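Local structure of pectate lyase 47 (1VBL) at residues A[255-260]-A[272-277]; A[232-237]-A[241-246]; A[86-91]-A[116-121]; A[80-85]-A[123-128]. The protein probably cleaves pectate, the polygalacturonate of plant cell walls, by calcium-dependent elimination, as a thermostable secreted lyase of polysaccharide lyase family 1. One frame throughout, in Å; residues are numbered along the deposited sequence.

Interaction 1. Residues A[255-260]-A[272-277]; sequences TLIGAS and VTLHHN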
loop_
_atom_site.group_PDB
_atom_site.type_symbol
_atom_site.label_atom_id
_atom_site.label_comp_id
_atom_site.label_asym_id
_atom_site.label_seq_id
_atom_site.Cartn_x
_atom_site.Cartn_y
_atom_site.Cartn_z
ATOM N N THR A 255 4.231 0.069 -0.700
ATOM C CA THR A 255 3.815 -1.180 -0.076
ATOM C C THR A 255 4.801 -1.853 0.863
ATOM O O THR A 255 5.857 -2.328 0.454
ATOM C CB THR A 255 3.401 -2.205 -1.158
ATOM O OG1 THR A 255 2.210 -1.745 -1.809
ATOM C CG2 THR A 255 3.145 -3.584 -0.540
ATOM N N LEU A 256 4.421 -1.905 2.130
ATOM C CA LEU A 256 5.225 -2.545 3.153
ATOM C C LEU A 256 4.659 -3.951 3.359
ATOM O O LEU A 256 3.445 -4.130 3.428
ATOM C CB LEU A 256 5.120 -1.750 4.456
ATOM C CG LEU A 256 5.926 -2.203 5.673
ATOM C CD1 LEU A 256 7.416 -2.071 5.390
ATOM C CD2 LEU A 256 5.536 -1.345 6.871
ATOM N N ILE A 257 5.533 -4.948 3.424
ATOM C CA ILE A 257 5.106 -6.325 3.666
ATOM C C ILE A 257 5.952 -6.788 4.850
ATOM O O ILE A 257 7.117 -7.155 4.691
ATOM C CB ILE A 257 5.355 -7.234 2.438
ATOM C CG1 ILE A 257 4.507 -6.742 1.253
ATOM C CG2 ILE A 257 4.995 -8.688 2.779
ATOM C CD1 ILE A 257 4.660 -7.575 -0.016
ATOM N N GLY A 258 5.356 -6.752 6.038
ATOM C CA GLY A 258 6.080 -7.114 7.243
ATOM C C GLY A 258 6.562 -5.799 7.824
ATOM O O GLY A 258 7.357 -5.099 7.194
ATOM N N ALA A 259 6.088 -5.452 9.016
ATOM C CA ALA A 259 6.461 -4.183 9.637
ATOM C C ALA A 259 7.565 -4.223 10.690
ATOM O O ALA A 259 7.948 -3.175 11.209
ATOM C CB ALA A 259 5.217 -3.526 10.239
ATOM N N SER A 260 8.092 -5.402 11.005
ATOM C CA SER A 260 9.126 -5.478 12.037
ATOM C C SER A 260 10.158 -6.588 11.880
ATOM O O SER A 260 9.815 -7.734 11.593
ATOM C CB SER A 260 8.461 -5.611 13.408
ATOM O OG SER A 260 9.419 -5.917 14.404
ATOM N N VAL A 272 2.749 -13.170 -0.476
ATOM C CA VAL A 272 2.055 -12.247 -1.357
ATOM C C VAL A 272 2.557 -12.334 -2.792
ATOM O O VAL A 272 3.731 -12.600 -3.036
ATOM C CB VAL A 272 2.268 -10.780 -0.874
ATOM C CG1 VAL A 272 1.426 -9.816 -1.707
ATOM C CG2 VAL A 272 1.926 -10.658 0.607
ATOM N N THR A 273 1.650 -12.111 -3.735
ATOM C CA THR A 273 1.985 -12.106 -5.153
ATOM C C THR A 273 1.587 -10.741 -5.685
ATOM O O THR A 273 0.469 -10.277 -5.445
ATOM C CB THR A 273 1.190 -13.158 -5.953
ATOM O OG1 THR A 273 1.539 -14.470 -5.507
ATOM C CG2 THR A 273 1.499 -13.040 -7.444
ATOM N N LEU A 274 2.509 -10.096 -6.390
ATOM C CA LEU A 274 2.251 -8.793 -6.984
ATOM C C LEU A 274 2.602 -8.901 -8.455
ATOM O O LEU A 274 3.758 -9.149 -8.810
ATOM C CB LEU A 274 3.119 -7.707 -6.346
ATOM C CG LEU A 274 3.028 -7.527 -4.831
ATOM C CD1 LEU A 274 4.029 -8.447 -4.154
ATOM C CD2 LEU A 274 3.325 -6.071 -4.470
ATOM N N HIS A 275 1.610 -8.730 -9.318
ATOM C CA HIS A 275 1.881 -8.818 -10.737
ATOM C C HIS A 275 1.071 -7.842 -11.573
ATOM O O HIS A 275 -0.042 -7.449 -11.209
ATOM C CB HIS A 275 1.693 -10.268 -11.224
ATOM C CG HIS A 275 0.274 -10.752 -11.226
ATOM N ND1 HIS A 275 -0.595 -10.508 -12.268
ATOM C CD2 HIS A 275 -0.411 -11.510 -10.338
ATOM C CE1 HIS A 275 -1.752 -11.097 -12.024
ATOM N NE2 HIS A 275 -1.668 -11.713 -10.858
ATOM N N HIS A 276 1.672 -7.434 -12.685
ATOM C CA HIS A 276 1.061 -6.501 -13.622
ATOM C C HIS A 276 0.641 -5.171 -13.017
ATOM O O HIS A 276 -0.330 -4.556 -13.460
ATOM C CB HIS A 276 -0.130 -7.159 -14.316
ATOM C CG HIS A 276 0.256 -8.305 -15.197
ATOM N ND1 HIS A 276 0.297 -9.609 -14.750
ATOM C CD2 HIS A 276 0.665 -8.337 -16.486
ATOM C CE1 HIS A 276 0.713 -10.394 -15.726
ATOM N NE2 HIS A 276 0.943 -9.647 -16.791
ATOM N N ASN A 277 1.377 -4.726 -12.007
ATOM C CA ASN A 277 1.070 -3.453 -11.384
ATOM C C ASN A 277 1.905 -2.397 -12.084
ATOM O O ASN A 277 2.994 -2.676 -12.587
ATOM C CB ASN A 277 1.390 -3.490 -9.885
ATOM C CG ASN A 277 0.503 -4.465 -9.134
ATOM O OD1 ASN A 277 -0.706 -4.259 -9.017
ATOM N ND2 ASN A 277 1.098 -5.540 -8.634
#
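Ile257, Val272 and Leu274 make an all-carbon contact in the interior of the beta-helix, with no hydrogen bond between 255-260 and 272-277. The apolar part rests on the CD1 methyl of Ile257. It meets Val272 tip to tip, lying 4.1 Å from Val272 CB and 4.2 Å from Val272 CG2, and it also comes to 4.3 Å from CD1 of Leu274. The extended outer torsion of Ile257 (chi2 -179°) carries this methyl to the full length of the side chain, so that it reaches two residues of the opposing strand at once. Val272 and Leu274 are two apart on strand 272-280 and both turn toward Ile257, while Thr273 between them points away and hydrogen-bonds the backbone N of Trp14.

Polar interactions stay at the margins. Thr255 OG1 is hydrogen-bonded to Leu232 O. At the far end of the other strand, His275 ND1 and His276 ND1 are joined by a hydrogen bond of 2.8 Å whose donor is not fixed, and each ring presents its edge to the other residue.

With only aliphatic carbons meeting across the interior, the contact has no directional bond; its cohesion comes from dispersion and the exclusion of water, and the polar groups named here find partners within their own strand or in other parts of the fold.

Interaction 2. Residues A[232-237]-A[241-246]; sequences LDIKNS and ITISYN. With CA (calcium ion), chain B.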
loop_
_atom_site.group_PDB
_atom_site.type_symbol
_atom_site.label_atom_id
_atom_site.label_comp_id
_atom_site.label_asym_id
_atom_site.label_seq_id
_atom_site.Cartn_x
_atom_site.Cartn_y
_atom_site.Cartn_z
ATOM N N LEU A 232 -0.697 0.654 0.176
ATOM C CA LEU A 232 -1.209 -0.678 0.461
ATOM C C LEU A 232 -0.187 -1.409 1.323
ATOM O O LEU A 232 0.810 -1.917 0.812
ATOM C CB LEU A 232 -1.415 -1.429 -0.857
ATOM C CG LEU A 232 -2.284 -2.687 -0.901
ATOM C CD1 LEU A 232 -2.258 -3.242 -2.321
ATOM C CD2 LEU A 232 -1.782 -3.724 0.085
ATOM N N ASP A 233 -0.428 -1.457 2.630
ATOM C CA ASP A 233 0.496 -2.128 3.532
ATOM C C ASP A 233 -0.048 -3.454 4.025
ATOM O O ASP A 233 -1.255 -3.619 4.201
ATOM C CB ASP A 233 0.853 -1.222 4.710
ATOM C CG ASP A 233 1.749 -0.065 4.298
ATOM O OD1 ASP A 233 2.446 -0.180 3.269
ATOM O OD2 ASP A 233 1.775 0.957 5.003
ATOM N N ILE A 234 0.865 -4.394 4.241
ATOM C CA ILE A 234 0.529 -5.742 4.675
ATOM C C ILE A 234 1.400 -6.103 5.869
ATOM O O ILE A 234 2.628 -6.075 5.776
ATOM C CB ILE A 234 0.788 -6.733 3.520
ATOM C CG1 ILE A 234 -0.053 -6.317 2.306
ATOM C CG2 ILE A 234 0.474 -8.159 3.953
ATOM C CD1 ILE A 234 0.269 -7.074 1.035
ATOM N N LYS A 235 0.775 -6.454 6.988
ATOM C CA LYS A 235 1.551 -6.782 8.179
ATOM C C LYS A 235 0.844 -7.701 9.166
ATOM O O LYS A 235 -0.285 -8.146 8.943
ATOM C CB LYS A 235 1.941 -5.493 8.908
ATOM C CG LYS A 235 0.750 -4.712 9.449
ATOM C CD LYS A 235 1.186 -3.434 10.161
ATOM C CE LYS A 235 -0.009 -2.691 10.743
ATOM N NZ LYS A 235 0.380 -1.427 11.435
ATOM N N ASN A 236 1.540 -7.969 10.263
ATOM C CA ASN A 236 1.039 -8.802 11.346
ATOM C C ASN A 236 0.427 -10.130 10.934
ATOM O O ASN A 236 -0.774 -10.363 11.105
ATOM C CB ASN A 236 0.044 -8.011 12.196
ATOM C CG ASN A 236 0.687 -6.816 12.874
ATOM O OD1 ASN A 236 1.892 -6.809 13.118
ATOM N ND2 ASN A 236 -0.114 -5.807 13.195
ATOM N N SER A 237 1.274 -10.994 10.388
ATOM C CA SER A 237 0.885 -12.331 9.977
ATOM C C SER A 237 -0.186 -12.446 8.902
ATOM O O SER A 237 -0.838 -13.478 8.799
ATOM C CB SER A 237 0.464 -13.141 11.206
ATOM O OG SER A 237 1.473 -13.085 12.197
ATOM N N ILE A 241 -2.115 -13.276 -0.223
ATOM C CA ILE A 241 -2.600 -12.040 -0.812
ATOM C C ILE A 241 -2.148 -11.900 -2.261
ATOM O O ILE A 241 -1.021 -12.245 -2.591
ATOM C CB ILE A 241 -2.050 -10.840 -0.021
ATOM C CG1 ILE A 241 -2.436 -10.983 1.455
ATOM C CG2 ILE A 241 -2.557 -9.534 -0.614
ATOM C CD1 ILE A 241 -1.818 -9.930 2.346
ATOM N N THR A 242 -3.037 -11.405 -3.117
ATOM C CA THR A 242 -2.698 -11.173 -4.516
ATOM C C THR A 242 -2.988 -9.711 -4.845
ATOM O O THR A 242 -4.104 -9.226 -4.654
ATOM C CB THR A 242 -3.497 -12.088 -5.474
ATOM O OG1 THR A 242 -3.064 -13.445 -5.310
ATOM C CG2 THR A 242 -3.263 -11.668 -6.932
ATOM N N ILE A 243 -1.961 -9.017 -5.322
ATOM C CA ILE A 243 -2.038 -7.605 -5.693
ATOM C C ILE A 243 -1.774 -7.565 -7.193
ATOM O O ILE A 243 -0.634 -7.737 -7.638
ATOM C CB ILE A 243 -0.957 -6.798 -4.943
ATOM C CG1 ILE A 243 -1.194 -6.911 -3.433
ATOM C CG2 ILE A 243 -0.965 -5.345 -5.400
ATOM C CD1 ILE A 243 -0.107 -6.279 -2.595
ATOM N N SER A 244 -2.824 -7.327 -7.974
ATOM C CA SER A 244 -2.675 -7.348 -9.420
ATOM C C SER A 244 -3.334 -6.226 -10.207
ATOM O O SER A 244 -4.387 -5.711 -9.834
ATOM C CB SER A 244 -3.204 -8.678 -9.945
ATOM O OG SER A 244 -4.549 -8.867 -9.538
ATOM N N TYR A 245 -2.698 -5.867 -11.317
ATOM C CA TYR A 245 -3.214 -4.840 -12.206
ATOM C C TYR A 245 -3.635 -3.533 -11.541
ATOM O O TYR A 245 -4.647 -2.940 -11.915
ATOM C CB TYR A 245 -4.383 -5.415 -13.000
ATOM C CG TYR A 245 -3.950 -6.419 -14.045
ATOM C CD1 TYR A 245 -3.468 -5.994 -15.278
ATOM C CD2 TYR A 245 -4.005 -7.789 -13.795
ATOM C CE1 TYR A 245 -3.052 -6.908 -16.244
ATOM C CE2 TYR A 245 -3.589 -8.718 -14.756
ATOM C CZ TYR A 245 -3.115 -8.264 -15.977
ATOM O OH TYR A 245 -2.701 -9.155 -16.942
ATOM N N ASN A 246 -2.850 -3.086 -10.565
ATOM C CA ASN A 246 -3.129 -1.831 -9.874
ATOM C C ASN A 246 -2.142 -0.779 -10.347
ATOM O O ASN A 246 -1.069 -1.098 -10.862
ATOM C CB ASN A 246 -2.949 -1.983 -8.359
ATOM C CG ASN A 246 -3.907 -2.977 -7.755
ATOM O OD1 ASN A 246 -5.107 -2.711 -7.637
ATOM N ND2 ASN A 246 -3.386 -4.137 -7.368
HETATM CA CA CA B . 0.902 1.696 7.276
HETATM O O HOH W 1 -0.168 3.041 8.940
HETATM O O HOH W 2 0.511 -0.720 8.206
HETATM O O HOH W 3 3.063 1.665 8.561
#
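The calcium site of this lyase is backed by the interior of the beta-helix, where Leu232 and Ile234 meet Ile241 and Ile243 behind the metal-binding Asp233. The strands 232-235 and 241-244 face each other nearly antiparallel, 164° between their directions, and their side chains reach across tip to tip. Leu232 CD1 lies 3.7 Å from Ile243 CD1, and Ile234 CD1 approaches that same methyl of Ile243 at 3.7 Å. Ile234 also points its CG2 branch, anti to the backbone N (chi1 -58° for CG1), at Ile241 CD1; at 3.3 Å this pair is tighter than ordinary van der Waals contact. An alanine in place of Ile234 would probably open a gap over the end methyl of Ile241 and leave that of Ile243 with Leu232 alone of these two partners.

Between the two inward residues, Asp233 turns away from strand 241-244 and binds calcium through OD2 at 2.5 Å. Three waters, with Asp190 and Asp229, share in the coordination, while Asp233 OD1 takes a hydrogen bond from Leu256 N, which helps fix the carboxylate. One strand thus serves hydrophobic core and metal site from its two sides, an arrangement typical of the parallel beta-helix of pectate lyases.

Interaction 3. Residues A[86-91]-A[116-121]; sequences PHFDFE and VRSQKK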
loop_
_atom_site.group_PDB
_atom_site.type_symbol
_atom_site.label_atom_id
_atom_site.label_comp_id
_atom_site.label_asym_id
_atom_site.label_seq_id
_atom_site.Cartn_x
_atom_site.Cartn_y
_atom_site.Cartn_z
ATOM N N PRO A 86 -9.105 19.767 22.525
ATOM C CA PRO A 86 -9.106 21.101 23.143
ATOM C C PRO A 86 -7.723 21.525 23.645
ATOM O O PRO A 86 -7.421 22.716 23.742
ATOM C CB PRO A 86 -10.093 20.950 24.302
ATOM C CG PRO A 86 -10.980 19.830 23.868
ATOM C CD PRO A 86 -10.033 18.863 23.223
ATOM N N HIS A 87 -6.893 20.540 23.968
ATOM C CA HIS A 87 -5.558 20.803 24.491
ATOM C C HIS A 87 -4.475 20.768 23.424
ATOM O O HIS A 87 -3.284 20.806 23.741
ATOM C CB HIS A 87 -5.222 19.788 25.586
ATOM C CG HIS A 87 -6.186 19.799 26.732
ATOM N ND1 HIS A 87 -6.311 20.871 27.588
ATOM C CD2 HIS A 87 -7.082 18.874 27.151
ATOM C CE1 HIS A 87 -7.242 20.606 28.488
ATOM N NE2 HIS A 87 -7.726 19.402 28.245
ATOM N N PHE A 88 -4.879 20.690 22.163
ATOM C CA PHE A 88 -3.905 20.665 21.086
ATOM C C PHE A 88 -3.912 21.929 20.247
ATOM O O PHE A 88 -4.964 22.485 19.939
ATOM C CB PHE A 88 -4.132 19.460 20.171
ATOM C CG PHE A 88 -3.179 19.403 19.008
ATOM C CD1 PHE A 88 -3.496 20.007 17.794
ATOM C CD2 PHE A 88 -1.943 18.778 19.142
ATOM C CE1 PHE A 88 -2.596 19.988 16.727
ATOM C CE2 PHE A 88 -1.035 18.753 18.083
ATOM C CZ PHE A 88 -1.362 19.361 16.874
ATOM N N ASP A 89 -2.713 22.374 19.889
ATOM C CA ASP A 89 -2.521 23.549 19.049
ATOM C C ASP A 89 -1.256 23.291 18.241
ATOM O O ASP A 89 -0.184 23.080 18.809
ATOM C CB ASP A 89 -2.359 24.811 19.897
ATOM C CG ASP A 89 -2.082 26.043 19.051
ATOM O OD1 ASP A 89 -0.902 26.299 18.728
ATOM O OD2 ASP A 89 -3.051 26.748 18.695
ATOM N N PHE A 90 -1.392 23.297 16.919
ATOM C CA PHE A 90 -0.267 23.031 16.029
ATOM C C PHE A 90 0.948 23.907 16.314
ATOM O O PHE A 90 2.057 23.400 16.485
ATOM C CB PHE A 90 -0.690 23.210 14.568
ATOM C CG PHE A 90 0.326 22.704 13.581
ATOM C CD1 PHE A 90 0.685 23.471 12.477
ATOM C CD2 PHE A 90 0.920 21.459 13.751
ATOM C CE1 PHE A 90 1.624 23.004 11.562
ATOM C CE2 PHE A 90 1.858 20.982 12.839
ATOM C CZ PHE A 90 2.210 21.758 11.742
ATOM N N GLU A 91 0.745 25.220 16.352
ATOM C CA GLU A 91 1.846 26.140 16.614
ATOM C C GLU A 91 2.537 25.818 17.932
ATOM O O GLU A 91 3.767 25.820 18.012
ATOM C CB GLU A 91 1.342 27.583 16.643
ATOM C CG GLU A 91 1.062 28.167 15.272
ATOM C CD GLU A 91 0.462 29.557 15.352
ATOM O OE1 GLU A 91 1.040 30.416 16.054
ATOM O OE2 GLU A 91 -0.586 29.790 14.711
ATOM N N VAL A 116 -2.285 12.850 20.197
ATOM C CA VAL A 116 -2.710 11.457 20.129
ATOM C C VAL A 116 -4.227 11.341 20.127
ATOM O O VAL A 116 -4.790 10.548 19.371
ATOM C CB VAL A 116 -2.144 10.632 21.313
ATOM C CG1 VAL A 116 -2.761 9.236 21.325
ATOM C CG2 VAL A 116 -0.629 10.524 21.193
ATOM N N ARG A 117 -4.897 12.122 20.971
ATOM C CA ARG A 117 -6.354 12.058 21.011
ATOM C C ARG A 117 -6.952 12.603 19.717
ATOM O O ARG A 117 -7.923 12.054 19.201
ATOM C CB ARG A 117 -6.906 12.825 22.221
ATOM C CG ARG A 117 -6.621 12.155 23.564
ATOM C CD ARG A 117 -7.415 12.816 24.695
ATOM N NE ARG A 117 -7.033 14.211 24.892
ATOM C CZ ARG A 117 -6.043 14.614 25.681
ATOM N NH1 ARG A 117 -5.329 13.727 26.363
ATOM N NH2 ARG A 117 -5.760 15.905 25.781
ATOM N N SER A 118 -6.369 13.675 19.191
ATOM C CA SER A 118 -6.856 14.262 17.945
ATOM C C SER A 118 -6.719 13.231 16.823
ATOM O O SER A 118 -7.618 13.061 15.993
ATOM C CB SER A 118 -6.037 15.506 17.591
ATOM O OG SER A 118 -6.104 16.476 18.621
ATOM N N GLN A 119 -5.577 12.553 16.809
ATOM C CA GLN A 119 -5.294 11.534 15.805
ATOM C C GLN A 119 -6.283 10.378 15.926
ATOM O O GLN A 119 -6.804 9.886 14.922
ATOM C CB GLN A 119 -3.868 11.011 15.982
ATOM C CG GLN A 119 -3.500 9.895 15.024
ATOM C CD GLN A 119 -2.469 8.955 15.614
ATOM O OE1 GLN A 119 -1.350 9.359 15.933
ATOM N NE2 GLN A 119 -2.847 7.691 15.770
ATOM N N LYS A 120 -6.540 9.942 17.156
ATOM C CA LYS A 120 -7.476 8.845 17.376
ATOM C C LYS A 120 -8.869 9.181 16.857
ATOM O O LYS A 120 -9.559 8.323 16.305
ATOM C CB LYS A 120 -7.565 8.491 18.863
ATOM C CG LYS A 120 -8.567 7.385 19.145
ATOM C CD LYS A 120 -8.699 7.098 20.629
ATOM C CE LYS A 120 -9.796 6.073 20.884
ATOM N NZ LYS A 120 -9.579 4.831 20.089
ATOM N N LYS A 121 -9.290 10.431 17.034
ATOM C CA LYS A 121 -10.609 10.834 16.568
ATOM C C LYS A 121 -10.695 10.746 15.044
ATOM O O LYS A 121 -11.714 10.326 14.493
ATOM C CB LYS A 121 -10.941 12.260 17.031
ATOM C CG LYS A 121 -12.387 12.652 16.753
ATOM C CD LYS A 121 -12.762 13.993 17.377
ATOM C CE LYS A 121 -14.175 14.393 16.978
ATOM N NZ LYS A 121 -14.595 15.703 17.554
#
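Arg117 and Ser118, on consecutive positions of helix 110-126, meet His87 and Phe88 of the loop leading into helix 90-97. Arg117 comes first. Its chain bends at chi3 (-63°), bringing NH2 to the edge of the imidazole, near the ring plane and 3.5 Å from His87 CD2. The guanidinium and ring planes stand almost perpendicular, 89° apart, and CB of His87 lies at the guanidinium edge, 3.9 Å from Arg117 NH2. This is contact without a hydrogen bond; the strong polar partner of Arg117 is Asp85, which forms a salt bridge with NE.

Ser118 follows, buried and facing the loop. Its OG packs 3.9 Å from Phe88 CB, but its hydrogen bonds run to the backbone N of Asp85 and to Ala114 O within its own helix. The Phe88 ring, carried anti to its own backbone N (chi1 178°), continues edge-to-face onto Phe172. Further along, Lys121 turns to Phe82, with a cation-pi contact to its ring and a hydrogen bond to its carbonyl oxygen.

Across 86-91 and 116-121 the touching is therefore van der Waals in kind, whereas Asp85, just ahead of Pro86, takes directional bonds from both Arg117 and Ser118.

Interaction 4. Residues A[80-85]-A[123-128]; sequences PDFYKD and KDRIMV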
loop_
_atom_site.group_PDB
_atom_site.type_symbol
_atom_site.label_atom_id
_atom_site.label_comp_id
_atom_site.label_asym_id
_atom_site.label_seq_id
_atom_site.Cartn_x
_atom_site.Cartn_y
_atom_site.Cartn_z
ATOM N N PRO A 80 -9.415 19.757 10.098
ATOM C CA PRO A 80 -8.714 19.406 11.336
ATOM C C PRO A 80 -9.378 19.965 12.595
ATOM O O PRO A 80 -9.269 19.381 13.669
ATOM C CB PRO A 80 -7.303 19.954 11.106
ATOM C CG PRO A 80 -7.503 21.047 10.091
ATOM C CD PRO A 80 -8.519 20.454 9.159
ATOM N N ASP A 81 -10.082 21.084 12.453
ATOM C CA ASP A 81 -10.756 21.703 13.589
ATOM C C ASP A 81 -11.787 20.757 14.209
ATOM O O ASP A 81 -12.001 20.759 15.424
ATOM C CB ASP A 81 -11.424 23.013 13.152
ATOM C CG ASP A 81 -12.485 22.811 12.078
ATOM O OD1 ASP A 81 -12.244 22.041 11.122
ATOM O OD2 ASP A 81 -13.562 23.440 12.181
ATOM N N PHE A 82 -12.410 19.944 13.364
ATOM C CA PHE A 82 -13.414 18.979 13.799
ATOM C C PHE A 82 -12.780 17.916 14.697
ATOM O O PHE A 82 -13.373 17.477 15.685
ATOM C CB PHE A 82 -14.039 18.315 12.564
ATOM C CG PHE A 82 -15.041 17.244 12.880
ATOM C CD1 PHE A 82 -16.383 17.559 13.068
ATOM C CD2 PHE A 82 -14.647 15.911 12.961
ATOM C CE1 PHE A 82 -17.324 16.559 13.332
ATOM C CE2 PHE A 82 -15.576 14.905 13.225
ATOM C CZ PHE A 82 -16.917 15.229 13.409
ATOM N N TYR A 83 -11.562 17.514 14.353
ATOM C CA TYR A 83 -10.858 16.481 15.107
ATOM C C TYR A 83 -9.988 16.969 16.258
ATOM O O TYR A 83 -9.704 16.211 17.184
ATOM C CB TYR A 83 -9.959 15.676 14.171
ATOM C CG TYR A 83 -10.663 15.019 13.011
ATOM C CD1 TYR A 83 -10.432 15.444 11.702
ATOM C CD2 TYR A 83 -11.513 13.934 13.211
ATOM C CE1 TYR A 83 -11.024 14.798 10.621
ATOM C CE2 TYR A 83 -12.111 13.280 12.137
ATOM C CZ TYR A 83 -11.859 13.717 10.847
ATOM O OH TYR A 83 -12.428 13.063 9.783
ATOM N N LYS A 84 -9.564 18.227 16.189
ATOM C CA LYS A 84 -8.662 18.798 17.182
ATOM C C LYS A 84 -9.074 18.727 18.652
ATOM O O LYS A 84 -10.160 19.170 19.039
ATOM C CB LYS A 84 -8.350 20.254 16.816
ATOM C CG LYS A 84 -7.158 20.835 17.567
ATOM C CD LYS A 84 -6.875 22.280 17.173
ATOM C CE LYS A 84 -7.855 23.252 17.819
ATOM N NZ LYS A 84 -7.779 23.212 19.312
ATOM N N ASP A 85 -8.183 18.165 19.463
ATOM C CA ASP A 85 -8.398 18.051 20.904
ATOM C C ASP A 85 -8.324 19.474 21.475
ATOM O O ASP A 85 -7.566 20.307 20.979
ATOM C CB ASP A 85 -7.291 17.188 21.524
ATOM C CG ASP A 85 -7.465 16.987 23.017
ATOM O OD1 ASP A 85 -8.221 16.073 23.418
ATOM O OD2 ASP A 85 -6.846 17.750 23.793
ATOM N N LYS A 123 -8.727 8.829 13.131
ATOM C CA LYS A 123 -8.565 7.414 12.819
ATOM C C LYS A 123 -9.889 6.662 12.941
ATOM O O LYS A 123 -10.295 5.945 12.022
ATOM C CB LYS A 123 -7.522 6.789 13.755
ATOM C CG LYS A 123 -7.213 5.321 13.486
ATOM C CD LYS A 123 -7.951 4.395 14.435
ATOM C CE LYS A 123 -7.566 4.667 15.888
ATOM N NZ LYS A 123 -6.083 4.700 16.083
ATOM N N ASP A 124 -10.563 6.832 14.075
ATOM C CA ASP A 124 -11.834 6.156 14.302
ATOM C C ASP A 124 -12.903 6.521 13.273
ATOM O O ASP A 124 -13.869 5.781 13.096
ATOM C CB ASP A 124 -12.358 6.452 15.715
ATOM C CG ASP A 124 -11.532 5.780 16.800
ATOM O OD1 ASP A 124 -10.773 4.839 16.486
ATOM O OD2 ASP A 124 -11.652 6.186 17.975
ATOM N N ARG A 125 -12.738 7.650 12.589
ATOM C CA ARG A 125 -13.726 8.067 11.596
ATOM C C ARG A 125 -13.398 7.743 10.139
ATOM O O ARG A 125 -14.287 7.341 9.385
ATOM C CB ARG A 125 -14.001 9.573 11.705
ATOM C CG ARG A 125 -14.899 10.127 10.591
ATOM C CD ARG A 125 -15.471 11.499 10.954
ATOM N NE ARG A 125 -16.395 11.409 12.084
ATOM C CZ ARG A 125 -17.682 11.088 11.983
ATOM N NH1 ARG A 125 -18.223 10.832 10.799
ATOM N NH2 ARG A 125 -18.426 10.998 13.076
ATOM N N ILE A 126 -12.138 7.912 9.746
ATOM C CA ILE A 126 -11.750 7.686 8.355
ATOM C C ILE A 126 -11.249 6.299 7.958
ATOM O O ILE A 126 -11.215 5.982 6.770
ATOM C CB ILE A 126 -10.701 8.724 7.897
ATOM C CG1 ILE A 126 -9.342 8.435 8.537
ATOM C CG2 ILE A 126 -11.181 10.134 8.270
ATOM C CD1 ILE A 126 -8.242 9.371 8.064
ATOM N N MET A 127 -10.842 5.481 8.925
ATOM C CA MET A 127 -10.383 4.135 8.591
ATOM C C MET A 127 -11.580 3.204 8.733
ATOM O O MET A 127 -12.048 2.928 9.842
ATOM C CB MET A 127 -9.236 3.700 9.505
ATOM C CG MET A 127 -7.953 4.508 9.305
ATOM S SD MET A 127 -7.495 4.740 7.548
ATOM C CE MET A 127 -7.174 3.060 7.072
ATOM N N VAL A 128 -12.077 2.742 7.592
ATOM C CA VAL A 128 -13.250 1.876 7.529
ATOM C C VAL A 128 -12.907 0.393 7.634
ATOM O O VAL A 128 -12.140 -0.135 6.826
ATOM C CB VAL A 128 -14.019 2.121 6.203
ATOM C CG1 VAL A 128 -15.254 1.243 6.129
ATOM C CG2 VAL A 128 -14.405 3.591 6.095
#
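Arg125 spans two aromatic residues of the short, weakly bonded helix 80-83, lying across both Phe82 and Tyr83 at about a right angle. Toward Phe82 the meeting is of nitrogen with ring carbon: Arg125 NE is 3.8 Å from Phe82 CE2, and the guanidinium and phenyl planes are 89° apart. Toward Tyr83 it is the aliphatic stem that touches, with Arg125 CD 3.6 Å from Tyr83 OH and 4.0 Å from Tyr83 CE2. The bend at chi3 (-66°) turns the guanidinium aside from the extended stem, letting CD pack on the phenol while NE addresses the phenyl.

A further packing contact comes from Ile126, whose CG2 lies 3.5 Å from Tyr83 OH. Within 80-85 the two rings touch, Phe82 CD2 sitting 3.7 Å above one face of the Tyr83 ring, toward its rim.

Polar bonds tie Arg125 to the loop that precedes helix 80-83: NH2 forms a salt bridge with Asp73, and NH1 hydrogen-bonds Val71 O. Were Arg125 an alanine, Asp73 would probably lose its cationic mate, and a gap would be likely to open beside Phe82 and Tyr83.

The contact places helix 80-83 against the last turn of helix 110-126, where the chain passes directly into strand 127-129; that strand pairs in parallel with strand 149-153 of the next turn of the beta-helix.

Along the chain, helix 80-83 and the loop 86-91 come first, folding back on the later helix 110-126 in interactions 4 and 3; interaction 2 and then interaction 1 follow in series. Interactions 3 and 4 have centres 10 Å apart and are joined through Asp85, which binds Arg117 and Ser118. Interactions 1 and 2, 5 Å apart between centres, lie on successive turns of the beta-helix, joined by probable backbone hydrogen bonds, Ile234 N to Leu256 O and Ile243 N to Thr273 O. About 25 Å separates the centres of interactions 2 and 4, yet strands 127-129 and 232-235 belong to one parallel sheet, linking the peripheral helices to the face that binds calcium.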